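Local coordinates for protein dehydratase, IlvD/Edd family (Caulobacter crescentus, PDB 5OYN) that catalyses the dehydration of D-xylonate, and with similar efficiency of D-gluconate, to 2-keto-3-deoxy sugar acids, using a [2Fe-2S] cluster and magnesium, at residues 79-84 with 89-94; 157-162 with 218-223; 271-276 with 295-300; 357-360 with 365-368. All coordinates share one frame; numbering follows the deposited sequence.

How the contacts relate
Contacts 2 and 3 lie in the interior of the chain; contact 1 is peripheral but buried, with other subunits against it, and contact 4 is partly exposed. Contacts 1 and 2 serve the same four-stranded parallel sheet at its two outermost strands, 90-95 and 155-159, and meet where Val80 CG2 packs 3.5 Å from Leu158 CD2. Helix 215-225 of contact 2 also leans on both helices of contact 3, through Val222 on Ala276 and Met219 on Met296. The chemistry differs with place: apolar packing beneath an intersubunit charge network in contact 1, buried polar bonds near the cofactors in contact 2, an aromatic ring on a helix in contact 3, and an amide gripped by two threonine hydroxyls in contact 4.

Contact 1 (79-84 with 89-94); sequences RVRDGI and GIPMEF
Arg81 lies across Pro91 at about a right angle, and Ile84 meets the same proline obliquely, so the pyrrolidine ring is held by two residues from successive turns of one helix. Pro91 CG sits over one face of the Arg81 guanidinium, 3.7 Å from Arg81 NE, while Arg81 CG packs 3.9 Å from Pro91 CB. The arginine chain runs extended through chi2 and then bends at chi3 (85°), which turns the flat group over the ring. Its NH2 end forms a salt bridge to Asp82 of the second subunit, so the proline underlies a group engaged at the subunit interface. Ile84 uses both its branches. The CG1 branch ends in CD1, 3.7 Å from Pro91 CB; CG2, anti to the backbone N, rests on the peptide carbon of Gly89, with Ile84 CG2 3.4 Å from Gly89 C. A backbone bond ties the same end, Gly89 N giving its hydrogen to Ile84 O at 2.8 Å and 163°. The axes of helix segment 79-84 and strand segment 90-94 run nearly antiparallel, 154° apart, and approach to 7.7 Å. This is the return half of a beta-alpha-beta crossover: helix 73-87 packs through Val80 and Ile84 on strand 56-61, strand 90-95 pairs with that strand in parallel, and helix 241-259 adjoins Arg79, Val80 and Asp82.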
loop_
_atom_site.group_PDB
_atom_site.type_symbol
_atom_site.label_atom_id
_atom_site.label_comp_id
_atom_site.label_asym_id
_atom_site.label_seq_id
_atom_site.Cartn_x
_atom_site.Cartn_y
_atom_site.Cartn_z
ATOM N N ARG A 79 6.382 3.541 9.416
ATOM C CA ARG A 79 7.498 3.837 10.304
ATOM C C ARG A 79 7.096 3.639 11.760
ATOM O O ARG A 79 7.877 3.127 12.570
ATOM C CB ARG A 79 7.979 5.274 10.075
ATOM C CG ARG A 79 8.819 5.492 8.826
ATOM C CD ARG A 79 9.730 4.317 8.604
ATOM N NE ARG A 79 10.995 4.509 9.282
ATOM C CZ ARG A 79 11.777 3.513 9.687
ATOM N NH1 ARG A 79 11.423 2.245 9.469
ATOM N NH2 ARG A 79 12.920 3.789 10.306
ATOM N N VAL A 80 5.879 4.045 12.113
ATOM C CA VAL A 80 5.404 3.845 13.476
ATOM C C VAL A 80 5.344 2.366 13.805
ATOM O O VAL A 80 5.747 1.947 14.896
ATOM C CB VAL A 80 4.032 4.502 13.671
ATOM C CG1 VAL A 80 3.566 4.306 15.098
ATOM C CG2 VAL A 80 4.111 5.938 13.316
ATOM N N ARG A 81 4.801 1.559 12.882
ATOM C CA ARG A 81 4.752 0.107 13.070
ATOM C C ARG A 81 6.146 -0.456 13.294
ATOM O O ARG A 81 6.351 -1.310 14.164
ATOM C CB ARG A 81 4.095 -0.571 11.856
ATOM C CG ARG A 81 2.581 -0.458 11.844
ATOM C CD ARG A 81 1.911 -1.307 10.766
ATOM N NE ARG A 81 1.704 -2.683 11.223
ATOM C CZ ARG A 81 2.532 -3.702 10.951
ATOM N NH1 ARG A 81 3.631 -3.514 10.214
ATOM N NH2 ARG A 81 2.259 -4.920 11.406
ATOM N N ASP A 82 7.122 0.036 12.537
ATOM C CA ASP A 82 8.473 -0.479 12.678
ATOM C C ASP A 82 9.046 -0.111 14.037
ATOM O O ASP A 82 9.719 -0.929 14.671
ATOM C CB ASP A 82 9.353 0.034 11.530
ATOM C CG ASP A 82 9.117 -0.731 10.213
ATOM O OD1 ASP A 82 8.255 -1.651 10.159
ATOM O OD2 ASP A 82 9.806 -0.409 9.223
ATOM N N GLY A 83 8.765 1.106 14.516
ATOM C CA GLY A 83 9.232 1.491 15.837
ATOM C C GLY A 83 8.662 0.598 16.920
ATOM O O GLY A 83 9.399 0.043 17.737
ATOM N N ILE A 84 7.335 0.437 16.924
ATOM C CA ILE A 84 6.654 -0.424 17.885
ATOM C C ILE A 84 7.238 -1.830 17.890
ATOM O O ILE A 84 7.434 -2.433 18.952
ATOM C CB ILE A 84 5.153 -0.457 17.572
ATOM C CG1 ILE A 84 4.540 0.929 17.754
ATOM C CG2 ILE A 84 4.461 -1.553 18.378
ATOM C CD1 ILE A 84 3.103 1.014 17.247
ATOM N N GLY A 89 6.401 -4.088 20.988
ATOM C CA GLY A 89 4.958 -4.093 21.012
ATOM C C GLY A 89 4.373 -4.681 19.734
ATOM O O GLY A 89 5.069 -5.082 18.799
ATOM N N ILE A 90 3.048 -4.726 19.718
ATOM C CA ILE A 90 2.273 -5.226 18.590
ATOM C C ILE A 90 1.397 -4.075 18.106
ATOM O O ILE A 90 0.515 -3.621 18.841
ATOM C CB ILE A 90 1.412 -6.443 18.978
ATOM C CG1 ILE A 90 2.282 -7.577 19.531
ATOM C CG2 ILE A 90 0.575 -6.914 17.806
ATOM C CD1 ILE A 90 3.065 -8.324 18.471
ATOM N N PRO A 91 1.585 -3.565 16.896
ATOM C CA PRO A 91 0.772 -2.428 16.453
ATOM C C PRO A 91 -0.596 -2.858 15.943
ATOM O O PRO A 91 -0.795 -3.979 15.463
ATOM C CB PRO A 91 1.615 -1.804 15.337
ATOM C CG PRO A 91 2.507 -2.911 14.851
ATOM C CD PRO A 91 2.522 -4.024 15.857
ATOM N N MET A 92 -1.547 -1.936 16.071
ATOM C CA MET A 92 -2.929 -2.092 15.609
ATOM C C MET A 92 -3.352 -0.719 15.104
ATOM O O MET A 92 -3.639 0.179 15.909
ATOM C CB MET A 92 -3.872 -2.554 16.718
ATOM C CG MET A 92 -3.796 -4.000 17.052
ATOM S SD MET A 92 -4.731 -5.022 15.915
ATOM C CE MET A 92 -4.510 -6.638 16.686
ATOM N N GLU A 93 -3.386 -0.550 13.791
ATOM C CA GLU A 93 -3.817 0.713 13.215
ATOM C C GLU A 93 -5.328 0.686 13.078
ATOM O O GLU A 93 -5.914 -0.360 12.791
ATOM C CB GLU A 93 -3.151 0.948 11.862
ATOM C CG GLU A 93 -3.439 2.291 11.211
ATOM C CD GLU A 93 -3.004 2.301 9.746
ATOM O OE1 GLU A 93 -3.289 3.310 9.048
ATOM O OE2 GLU A 93 -2.370 1.303 9.300
ATOM N N PHE A 94 -5.958 1.825 13.324
ATOM C CA PHE A 94 -7.404 1.913 13.234
ATOM C C PHE A 94 -7.763 3.361 12.995
ATOM O O PHE A 94 -6.951 4.252 13.265
ATOM C CB PHE A 94 -8.081 1.383 14.509
ATOM C CG PHE A 94 -7.744 2.168 15.745
ATOM C CD1 PHE A 94 -8.496 3.279 16.109
ATOM C CD2 PHE A 94 -6.673 1.798 16.545
ATOM C CE1 PHE A 94 -8.178 4.004 17.242
ATOM C CE2 PHE A 94 -6.353 2.524 17.684
ATOM C CZ PHE A 94 -7.106 3.623 18.027
#

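Contact 2 (157-162 with 218-223); sequences VLSGGP and TMNAVA
Ser159 and Asn220 face each other because each turns its polar group beside its own backbone N: Ser159 OG at chi1 -53° and Asn220 CG at chi1 -84°, both anti to the carbonyl carbon. The serine hydroxyl donates to Asn220 OD1 over 2.7 Å. It approaches from above the carbonyl plane, 36° out of it, so the hydroxyl is not aimed at a lone pair. Asn220 OD1 has a second partner in Thr135 OG1, and Asn220 ND2 is bonded to Ala216 O one turn back in the helix; together these fix the rotation of the amide. A water completes the bridge, donating to Ser159 OG at 2.6 Å and to Asn220 O at 2.9 Å, so the hydroxyl both gives and accepts. Two residues earlier on the strand, on the same side as Ser159, Val157 CG1 lies 4.3 Å from Ala223 CB, a looser apolar touch beside which Ile145 of helix 141-151 packs. The strand carrying Ser159 is the last of the parallel sheet, and Ala216, in the first turn of helix 215-225, lines the cluster pocket. The Asn220 side chain is about 8 Å from the [2Fe-2S] cluster and from the side chain of Cys137, which binds it. Ser159, Asn220, the water, Thr135 and the helix carbonyl thus satisfy these buried polar atoms together, consistent with a second-shell link between sheet edge and cluster pocket.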
loop_
_atom_site.group_PDB
_atom_site.type_symbol
_atom_site.label_atom_id
_atom_site.label_comp_id
_atom_site.label_asym_id
_atom_site.label_seq_id
_atom_site.Cartn_x
_atom_site.Cartn_y
_atom_site.Cartn_z
ATOM N N VAL A 157 1.715 11.814 20.938
ATOM C CA VAL A 157 1.264 12.453 19.707
ATOM C C VAL A 157 2.359 12.339 18.662
ATOM O O VAL A 157 3.547 12.528 18.960
ATOM C CB VAL A 157 0.887 13.926 19.937
ATOM C CG1 VAL A 157 0.884 14.685 18.610
ATOM C CG2 VAL A 157 -0.472 14.039 20.626
ATOM N N LEU A 158 1.957 12.011 17.434
ATOM C CA LEU A 158 2.829 12.091 16.272
ATOM C C LEU A 158 2.224 13.096 15.313
ATOM O O LEU A 158 1.094 12.910 14.850
ATOM C CB LEU A 158 3.004 10.730 15.593
ATOM C CG LEU A 158 3.898 10.780 14.346
ATOM C CD1 LEU A 158 5.304 11.310 14.665
ATOM C CD2 LEU A 158 3.974 9.426 13.729
ATOM N N SER A 159 2.964 14.158 15.026
ATOM C CA SER A 159 2.486 15.211 14.139
ATOM C C SER A 159 2.782 14.840 12.694
ATOM O O SER A 159 3.811 14.231 12.401
ATOM C CB SER A 159 3.152 16.549 14.465
ATOM O OG SER A 159 3.024 16.871 15.838
ATOM N N GLY A 160 1.874 15.223 11.793
ATOM C CA GLY A 160 2.166 15.106 10.374
ATOM C C GLY A 160 3.213 16.102 9.914
ATOM O O GLY A 160 4.164 15.743 9.210
ATOM N N GLY A 161 3.067 17.364 10.325
ATOM C CA GLY A 161 3.943 18.432 9.903
ATOM C C GLY A 161 3.300 19.298 8.838
ATOM O O GLY A 161 2.331 18.898 8.184
ATOM N N PRO A 162 3.829 20.496 8.625
ATOM C CA PRO A 162 3.277 21.377 7.590
ATOM C C PRO A 162 3.788 21.020 6.191
ATOM O O PRO A 162 4.738 20.256 6.008
ATOM C CB PRO A 162 3.779 22.751 8.025
ATOM C CG PRO A 162 5.108 22.449 8.602
ATOM C CD PRO A 162 4.948 21.136 9.337
ATOM N N THR A 218 0.049 25.573 15.418
ATOM C CA THR A 218 -0.061 25.948 16.827
ATOM C C THR A 218 -0.371 24.736 17.698
ATOM O O THR A 218 0.357 24.440 18.655
ATOM C CB THR A 218 -1.136 27.020 17.013
ATOM O OG1 THR A 218 -0.826 28.173 16.213
ATOM C CG2 THR A 218 -1.219 27.425 18.475
ATOM N N MET A 219 -1.446 24.013 17.377
ATOM C CA MET A 219 -1.811 22.861 18.194
ATOM C C MET A 219 -0.725 21.790 18.192
ATOM O O MET A 219 -0.577 21.053 19.171
ATOM C CB MET A 219 -3.137 22.272 17.718
ATOM C CG MET A 219 -4.342 23.176 17.951
ATOM S SD MET A 219 -4.323 24.039 19.542
ATOM C CE MET A 219 -4.415 22.673 20.715
ATOM N N ASN A 220 0.071 21.700 17.135
ATOM C CA ASN A 220 1.122 20.694 17.178
ATOM C C ASN A 220 2.305 21.165 18.012
ATOM O O ASN A 220 2.899 20.374 18.748
ATOM C CB ASN A 220 1.509 20.295 15.754
ATOM C CG ASN A 220 0.564 19.222 15.192
ATOM O OD1 ASN A 220 0.660 18.052 15.565
ATOM N ND2 ASN A 220 -0.400 19.633 14.365
ATOM N N ALA A 221 2.635 22.454 17.953
ATOM C CA ALA A 221 3.603 23.004 18.894
ATOM C C ALA A 221 3.103 22.872 20.329
ATOM O O ALA A 221 3.892 22.603 21.243
ATOM C CB ALA A 221 3.895 24.462 18.553
ATOM N N VAL A 222 1.791 23.044 20.543
ATOM C CA VAL A 222 1.225 22.920 21.887
ATOM C C VAL A 222 1.494 21.531 22.446
ATOM O O VAL A 222 2.007 21.382 23.559
ATOM C CB VAL A 222 -0.281 23.232 21.870
ATOM C CG1 VAL A 222 -0.996 22.580 23.075
ATOM C CG2 VAL A 222 -0.502 24.732 21.821
ATOM N N ALA A 223 1.157 20.492 21.682
ATOM C CA ALA A 223 1.361 19.144 22.185
ATOM C C ALA A 223 2.816 18.901 22.533
ATOM O O ALA A 223 3.117 18.076 23.403
ATOM C CB ALA A 223 0.888 18.104 21.159
HETATM O O HOH W 1 3.865 17.736 18.135
#

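Contact 3 (271-276 with 295-300); sequences QAFENA and AMARHA
Phe273 and Ala297 mark the closest backbone approach of these two helical segments, with CA atoms 7.1 Å apart. Phe273 bridges the gap by sending its ring straight at the neighbouring helix. With chi1 at -75° the ring carbon CG is anti to the carbonyl carbon, which carries the ring across, and chi2 (-83°) turns one face to Ala297. Ala297 CB sits over the centre of that face, 3.8 Å from the ring centroid and 12° off the normal, a CH-pi contact. The backbone joins in, the ring lying against Ala297 N and CA as well. Met296 takes the ring from another side: its CB lies in the ring plane at the edge, 3.9 Å from Phe273 CE1, so alanine and methionine occupy a face and a rim of one aromatic group. The sulfur of Met296 meets Met219 of helix 215-225, and its side chain is about 11 Å from that of the magnesium ligand Asp138, while Ile304 adds a further neighbour to the phenylalanine. This is helix-helix packing between helices 270-282 and 289-299, consecutive in the all-helical part of the dehydratase N-terminal family region.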
loop_
_atom_site.group_PDB
_atom_site.type_symbol
_atom_site.label_atom_id
_atom_site.label_comp_id
_atom_site.label_asym_id
_atom_site.label_seq_id
_atom_site.Cartn_x
_atom_site.Cartn_y
_atom_site.Cartn_z
ATOM N N GLN A 271 0.603 22.924 35.346
ATOM C CA GLN A 271 1.862 23.554 34.960
ATOM C C GLN A 271 2.154 23.319 33.488
ATOM O O GLN A 271 2.646 24.218 32.790
ATOM C CB GLN A 271 3.018 23.021 35.801
ATOM C CG GLN A 271 2.768 22.913 37.284
ATOM C CD GLN A 271 4.046 23.132 38.064
ATOM O OE1 GLN A 271 4.981 22.325 37.994
ATOM N NE2 GLN A 271 4.109 24.241 38.793
ATOM N N ALA A 272 1.871 22.100 33.007
ATOM C CA ALA A 272 2.088 21.776 31.604
ATOM C C ALA A 272 1.228 22.648 30.709
ATOM O O ALA A 272 1.707 23.169 29.697
ATOM C CB ALA A 272 1.800 20.300 31.348
ATOM N N PHE A 273 -0.042 22.831 31.068
ATOM C CA PHE A 273 -0.888 23.718 30.279
ATOM C C PHE A 273 -0.376 25.152 30.303
ATOM O O PHE A 273 -0.506 25.870 29.308
ATOM C CB PHE A 273 -2.331 23.645 30.772
ATOM C CG PHE A 273 -3.054 22.378 30.370
ATOM C CD1 PHE A 273 -3.642 22.262 29.115
ATOM C CD2 PHE A 273 -3.154 21.305 31.250
ATOM C CE1 PHE A 273 -4.310 21.098 28.746
ATOM C CE2 PHE A 273 -3.825 20.134 30.890
ATOM C CZ PHE A 273 -4.395 20.030 29.636
ATOM N N GLU A 274 0.217 25.592 31.414
ATOM C CA GLU A 274 0.760 26.947 31.453
ATOM C C GLU A 274 1.968 27.084 30.529
ATOM O O GLU A 274 2.199 28.166 29.969
ATOM C CB GLU A 274 1.138 27.335 32.890
ATOM C CG GLU A 274 -0.044 27.478 33.858
ATOM C CD GLU A 274 0.363 27.991 35.254
ATOM O OE1 GLU A 274 1.277 27.386 35.854
ATOM O OE2 GLU A 274 -0.227 28.995 35.744
ATOM N N ASN A 275 2.743 26.008 30.358
ATOM C CA ASN A 275 3.835 26.016 29.383
ATOM C C ASN A 275 3.304 26.183 27.964
ATOM O O ASN A 275 3.831 26.981 27.174
ATOM C CB ASN A 275 4.649 24.729 29.503
ATOM C CG ASN A 275 5.567 24.748 30.699
ATOM O OD1 ASN A 275 5.703 25.776 31.361
ATOM N ND2 ASN A 275 6.204 23.620 30.987
ATOM N N ALA A 276 2.250 25.440 27.631
ATOM C CA ALA A 276 1.648 25.558 26.310
ATOM C C ALA A 276 1.163 26.980 26.065
ATOM O O ALA A 276 1.484 27.588 25.034
ATOM C CB ALA A 276 0.506 24.550 26.162
ATOM N N ALA A 295 -10.449 23.075 26.522
ATOM C CA ALA A 295 -11.088 21.774 26.316
ATOM C C ALA A 295 -10.207 20.621 26.794
ATOM O O ALA A 295 -10.673 19.717 27.493
ATOM C CB ALA A 295 -11.435 21.593 24.834
ATOM N N MET A 296 -8.929 20.635 26.427
ATOM C CA MET A 296 -8.048 19.555 26.856
ATOM C C MET A 296 -7.815 19.599 28.362
ATOM O O MET A 296 -7.821 18.554 29.027
ATOM C CB MET A 296 -6.728 19.629 26.093
ATOM C CG MET A 296 -6.914 19.547 24.588
ATOM S SD MET A 296 -5.501 20.193 23.680
ATOM C CE MET A 296 -4.296 19.061 24.299
ATOM N N ALA A 297 -7.614 20.805 28.913
ATOM C CA ALA A 297 -7.454 20.986 30.356
ATOM C C ALA A 297 -8.632 20.396 31.111
ATOM O O ALA A 297 -8.465 19.519 31.967
ATOM C CB ALA A 297 -7.295 22.469 30.680
ATOM N N ARG A 298 -9.839 20.858 30.780
ATOM C CA ARG A 298 -11.039 20.351 31.430
ATOM C C ARG A 298 -11.097 18.831 31.399
ATOM O O ARG A 298 -11.301 18.189 32.434
ATOM C CB ARG A 298 -12.276 20.957 30.776
ATOM C CG ARG A 298 -12.380 22.447 30.986
ATOM C CD ARG A 298 -13.806 22.921 30.784
ATOM N NE ARG A 298 -14.712 22.340 31.770
ATOM C CZ ARG A 298 -16.038 22.399 31.692
ATOM N NH1 ARG A 298 -16.625 23.015 30.668
ATOM N NH2 ARG A 298 -16.777 21.837 32.641
ATOM N N HIS A 299 -10.878 18.229 30.226
ATOM C CA HIS A 299 -10.968 16.773 30.121
ATOM C C HIS A 299 -9.896 16.062 30.930
ATOM O O HIS A 299 -10.042 14.867 31.208
ATOM C CB HIS A 299 -10.894 16.325 28.661
ATOM C CG HIS A 299 -12.230 16.198 28.005
ATOM N ND1 HIS A 299 -12.727 17.150 27.139
ATOM C CD2 HIS A 299 -13.182 15.238 28.099
ATOM C CE1 HIS A 299 -13.926 16.781 26.723
ATOM N NE2 HIS A 299 -14.225 15.622 27.286
ATOM N N ALA A 300 -8.825 16.754 31.308
ATOM C CA ALA A 300 -7.868 16.219 32.263
ATOM C C ALA A 300 -8.084 16.779 33.675
ATOM O O ALA A 300 -7.174 16.713 34.515
ATOM C CB ALA A 300 -6.445 16.492 31.780
#

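Contact 4 (357-360 with 365-368); sequences TVTG and ENLQ
Thr357 and Thr359 grip the two ends of the Asn366 amide, and side-chain hydrogen bonds carry most of the contact. Asn366 ND2 donates to Thr357 OG1 over 2.8 Å with an N-H...O angle of 155°, the acceptor lying almost in the amide plane. Thr359 OG1 donates back to Asn366 OD1, also over 2.8 Å, arriving in the carbonyl plane on a lone pair. The threonine side chains approach from the direction opposite to that of the asparagine. Each hydroxyl stands between its own backbone N and carbonyl carbon (chi1 80° for Thr357, 73° for Thr359), which points both oxygens across the gap. One backbone bond, Gly360 N to Thr357 O at 2.8 Å, closes a type I beta turn. A side-chain-to-backbone bond, Thr359 N to Thr357 OG1 at 3.2 Å, adds an ST turn. The unit joins this turn to the short helix 363-367 that follows it. Further polar partners come from the linker, where Thr357 OG1 bonds Lys361 O and Thr359 OG1 bonds Lys361 N, so both hydroxyls hold the turn and the helix at once. Van der Waals contact is slight: Thr359 CG2 lies 3.7 Å from Asn366 ND2, and Thr231 touches both Thr359 and Asn366.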
loop_
_atom_site.group_PDB
_atom_site.type_symbol
_atom_site.label_atom_id
_atom_site.label_comp_id
_atom_site.label_asym_id
_atom_site.label_seq_id
_atom_site.Cartn_x
_atom_site.Cartn_y
_atom_site.Cartn_z
ATOM N N THR A 357 7.746 14.776 30.761
ATOM C CA THR A 357 7.350 14.694 29.354
ATOM C C THR A 357 7.431 13.248 28.868
ATOM O O THR A 357 8.095 12.407 29.481
ATOM C CB THR A 357 8.236 15.594 28.458
ATOM O OG1 THR A 357 9.490 14.951 28.187
ATOM C CG2 THR A 357 8.500 16.944 29.128
ATOM N N VAL A 358 6.769 12.950 27.745
ATOM C CA VAL A 358 6.818 11.586 27.216
ATOM C C VAL A 358 8.221 11.162 26.814
ATOM O O VAL A 358 8.445 9.981 26.573
ATOM C CB VAL A 358 5.879 11.381 26.010
ATOM C CG1 VAL A 358 4.423 11.468 26.435
ATOM C CG2 VAL A 358 6.212 12.366 24.893
ATOM N N THR A 359 9.179 12.087 26.740
ATOM C CA THR A 359 10.555 11.653 26.538
ATOM C C THR A 359 11.125 10.932 27.750
ATOM O O THR A 359 12.186 10.310 27.632
ATOM C CB THR A 359 11.461 12.842 26.217
ATOM O OG1 THR A 359 11.655 13.613 27.407
ATOM C CG2 THR A 359 10.841 13.727 25.158
ATOM N N GLY A 360 10.461 11.005 28.907
ATOM C CA GLY A 360 11.000 10.445 30.132
ATOM C C GLY A 360 11.997 11.331 30.847
ATOM O O GLY A 360 12.529 10.929 31.890
ATOM N N GLU A 365 15.217 19.468 30.864
ATOM C CA GLU A 365 16.218 18.525 30.378
ATOM C C GLU A 365 16.121 18.366 28.864
ATOM O O GLU A 365 17.148 18.305 28.175
ATOM C CB GLU A 365 16.064 17.175 31.087
ATOM C CG GLU A 365 16.714 17.113 32.478
ATOM C CD GLU A 365 16.326 15.858 33.283
ATOM O OE1 GLU A 365 15.170 15.381 33.178
ATOM O OE2 GLU A 365 17.185 15.353 34.042
ATOM N N ASN A 366 14.890 18.341 28.327
ATOM C CA ASN A 366 14.695 18.226 26.879
ATOM C C ASN A 366 15.286 19.419 26.147
ATOM O O ASN A 366 15.807 19.279 25.032
ATOM C CB ASN A 366 13.203 18.116 26.542
ATOM C CG ASN A 366 12.604 16.815 26.988
ATOM O OD1 ASN A 366 13.325 15.840 27.185
ATOM N ND2 ASN A 366 11.283 16.788 27.177
ATOM N N LEU A 367 15.211 20.600 26.759
ATOM C CA LEU A 367 15.501 21.855 26.079
ATOM C C LEU A 367 16.976 22.217 26.067
ATOM O O LEU A 367 17.348 23.180 25.389
ATOM C CB LEU A 367 14.699 22.978 26.729
ATOM C CG LEU A 367 13.231 22.871 26.360
ATOM C CD1 LEU A 367 12.396 23.926 27.025
ATOM C CD2 LEU A 367 13.129 22.988 24.876
ATOM N N GLN A 368 17.822 21.486 26.784
ATOM C CA GLN A 368 19.243 21.804 26.784
ATOM C C GLN A 368 19.811 21.655 25.381
ATOM O O GLN A 368 19.657 20.608 24.742
ATOM C CB GLN A 368 19.996 20.908 27.765
ATOM C CG GLN A 368 19.580 21.144 29.215
ATOM C CD GLN A 368 19.540 22.629 29.574
ATOM O OE1 GLN A 368 18.482 23.167 29.949
ATOM N NE2 GLN A 368 20.691 23.305 29.442
#